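PDB 2HAG: melanin biosynthesis protein TyrA, putative from Shewanella oneidensis, which probably acts as a heme-dependent peroxidase of the DyP type, reducing peroxide with a heme b cofactor. Local coordinates for residues M82-P87 / R263-F268. Sequence-based numbering, arbitrary orientation.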
loop_
_atom_site.group_PDB
_atom_site.type_symbol
_atom_site.label_atom_id
_atom_site.label_comp_id
_atom_site.label_asym_id
_atom_site.label_seq_id
_atom_site.Cartn_x
_atom_site.Cartn_y
_atom_site.Cartn_z
HETATM N N MSE A 82 -31.131 15.846 -2.938
HETATM C CA MSE A 82 -30.356 16.286 -4.089
HETATM C C MSE A 82 -29.414 15.256 -4.661
HETATM O O MSE A 82 -28.526 15.618 -5.417
HETATM C CB MSE A 82 -29.519 17.490 -3.713
HETATM C CG MSE A 82 -30.289 18.587 -3.043
HETATM SE SE MSE A 82 -29.088 20.083 -2.765
HETATM C CE MSE A 82 -29.106 20.844 -4.666
ATOM N N LEU A 83 -29.590 13.987 -4.319
ATOM C CA LEU A 83 -28.667 12.970 -4.797
ATOM C C LEU A 83 -28.718 12.853 -6.324
ATOM O O LEU A 83 -29.789 12.735 -6.906
ATOM C CB LEU A 83 -28.951 11.624 -4.134
ATOM C CG LEU A 83 -27.898 10.549 -4.417
ATOM C CD1 LEU A 83 -26.513 10.987 -3.951
ATOM C CD2 LEU A 83 -28.290 9.249 -3.752
ATOM N N LYS A 84 -27.544 12.912 -6.952
ATOM C CA LYS A 84 -27.403 12.947 -8.410
ATOM C C LYS A 84 -26.103 12.279 -8.754
ATOM O O LYS A 84 -25.165 12.269 -7.942
ATOM C CB LYS A 84 -27.298 14.380 -8.963
ATOM C CG LYS A 84 -28.352 15.353 -8.498
ATOM C CD LYS A 84 -28.119 16.761 -9.037
ATOM C CE LYS A 84 -26.869 17.406 -8.464
ATOM N NZ LYS A 84 -27.104 18.837 -8.063
ATOM N N PRO A 85 -26.017 11.746 -9.973
ATOM C CA PRO A 85 -24.758 11.181 -10.448
ATOM C C PRO A 85 -23.581 12.150 -10.344
ATOM O O PRO A 85 -23.756 13.319 -9.998
ATOM C CB PRO A 85 -25.057 10.855 -11.911
ATOM C CG PRO A 85 -26.521 10.628 -11.942
ATOM C CD PRO A 85 -27.092 11.601 -10.959
ATOM N N PHE A 86 -22.385 11.646 -10.623
ATOM C CA PHE A 86 -21.198 12.482 -10.663
ATOM C C PHE A 86 -21.331 13.411 -11.852
ATOM O O PHE A 86 -21.701 12.975 -12.933
ATOM C CB PHE A 86 -19.926 11.634 -10.803
ATOM C CG PHE A 86 -18.660 12.445 -10.802
ATOM C CD1 PHE A 86 -18.102 12.881 -9.610
ATOM C CD2 PHE A 86 -18.039 12.791 -11.991
ATOM C CE1 PHE A 86 -16.942 13.640 -9.601
ATOM C CE2 PHE A 86 -16.880 13.549 -11.988
ATOM C CZ PHE A 86 -16.328 13.969 -10.788
ATOM N N PRO A 87 -21.034 14.697 -11.663
ATOM C CA PRO A 87 -21.184 15.648 -12.751
ATOM C C PRO A 87 -19.973 15.628 -13.676
ATOM O O PRO A 87 -19.058 16.437 -13.518
ATOM C CB PRO A 87 -21.269 16.983 -12.023
ATOM C CG PRO A 87 -20.417 16.782 -10.817
ATOM C CD PRO A 87 -20.532 15.334 -10.435
ATOM N N ARG A 263 -22.878 19.021 2.807
ATOM C CA ARG A 263 -24.337 19.166 2.926
ATOM C C ARG A 263 -25.068 19.013 1.610
ATOM O O ARG A 263 -26.061 18.309 1.529
ATOM C CB ARG A 263 -24.684 20.562 3.403
ATOM C CG ARG A 263 -24.819 20.694 4.858
ATOM C CD ARG A 263 -25.647 21.902 5.174
ATOM N NE ARG A 263 -25.938 21.946 6.591
ATOM C CZ ARG A 263 -26.903 22.668 7.131
ATOM N NH1 ARG A 263 -27.687 23.413 6.364
ATOM N NH2 ARG A 263 -27.087 22.643 8.443
ATOM N N THR A 264 -24.590 19.741 0.605
ATOM C CA THR A 264 -25.132 19.702 -0.743
ATOM C C THR A 264 -24.090 19.166 -1.724
ATOM O O THR A 264 -22.886 19.354 -1.525
ATOM C CB THR A 264 -25.546 21.102 -1.222
ATOM O OG1 THR A 264 -26.058 21.010 -2.552
ATOM C CG2 THR A 264 -24.364 22.045 -1.281
ATOM N N PRO A 265 -24.542 18.513 -2.801
ATOM C CA PRO A 265 -23.603 18.011 -3.778
ATOM C C PRO A 265 -23.206 19.024 -4.859
ATOM O O PRO A 265 -22.425 18.679 -5.750
ATOM C CB PRO A 265 -24.368 16.853 -4.405
ATOM C CG PRO A 265 -25.760 17.338 -4.416
ATOM C CD PRO A 265 -25.926 18.174 -3.170
ATOM N N ASP A 266 -23.714 20.253 -4.813
ATOM C CA ASP A 266 -23.336 21.193 -5.870
ATOM C C ASP A 266 -22.249 22.195 -5.445
ATOM O O ASP A 266 -21.765 22.978 -6.263
ATOM C CB ASP A 266 -24.562 21.872 -6.494
ATOM C CG ASP A 266 -25.314 22.731 -5.520
ATOM O OD1 ASP A 266 -24.830 23.839 -5.201
ATOM O OD2 ASP A 266 -26.408 22.304 -5.096
ATOM N N HIS A 267 -21.848 22.148 -4.175
ATOM C CA HIS A 267 -20.668 22.897 -3.726
ATOM C C HIS A 267 -19.462 22.320 -4.432
ATOM O O HIS A 267 -18.665 23.060 -5.002
ATOM C CB HIS A 267 -20.488 22.828 -2.207
ATOM C CG HIS A 267 -21.327 23.816 -1.452
ATOM N ND1 HIS A 267 -21.068 24.165 -0.143
ATOM C CD2 HIS A 267 -22.407 24.544 -1.827
ATOM C CE1 HIS A 267 -21.961 25.052 0.259
ATOM N NE2 HIS A 267 -22.785 25.297 -0.743
ATOM N N PHE A 268 -19.351 20.993 -4.420
ATOM C CA PHE A 268 -18.322 20.313 -5.204
ATOM C C PHE A 268 -18.419 20.641 -6.702
ATOM O O PHE A 268 -17.408 20.977 -7.319
ATOM C CB PHE A 268 -18.386 18.796 -5.006
ATOM C CG PHE A 268 -17.515 18.034 -5.966
ATOM C CD1 PHE A 268 -16.156 17.872 -5.716
ATOM C CD2 PHE A 268 -18.041 17.502 -7.134
ATOM C CE1 PHE A 268 -15.341 17.178 -6.609
ATOM C CE2 PHE A 268 -17.230 16.812 -8.029
ATOM C CZ PHE A 268 -15.880 16.655 -7.764
#
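Met82 and Pro265 mark the nearest backbone approach, CA to CA 7.0 Å, between the irregular loop 82-87 and segment 263-268, which runs from the loop after strand 253-262 into the start of helix 266-276. No hydrogen bond joins the two segments; side chains make most of the contact, which buries 310 Å² in all, though the backbone Met82 O also packs on Pro265 CG. Met82, deposited as selenomethionine, crosses the Pro265 ring at about a right angle, Met82 CB lying 3.7 Å from Pro265 CD. The extended chi2 (-176°) sends SE past the proline to Thr264, and the bend at chi3 (79°) turns CE toward Asp266; Met82 SE lies 3.2 Å from Thr264 OG1. Thr264 OG1 gives Asp266 OD2 a weak hydrogen bond of 2.9 Å within its own segment. Lys84 reaches the same Pro265 CG with CE and NZ, both at 4.2 Å. Lys84 NZ stays 4.6 Å from Asp266 OD2, not in contact, and also forms a long, weak ion pair with Glu269. Farther along, Phe86 CE1 meets Phe268 CE2 at 3.6 Å, the ring planes inclined at 51°, while Pro87 CG comes to the edge of the Phe268 ring. Phe268 also stacks on His182 of strand 179-188 and touches Phe258, a heme b-binding residue, which probably places Phe268 in the second shell of the heme pocket. The contact thus joins the N-terminal and C-terminal family regions of the DyP peroxidase by mainly apolar packing, with the opposite charges of Lys84 and Asp266 probably adding a modest electrostatic attraction.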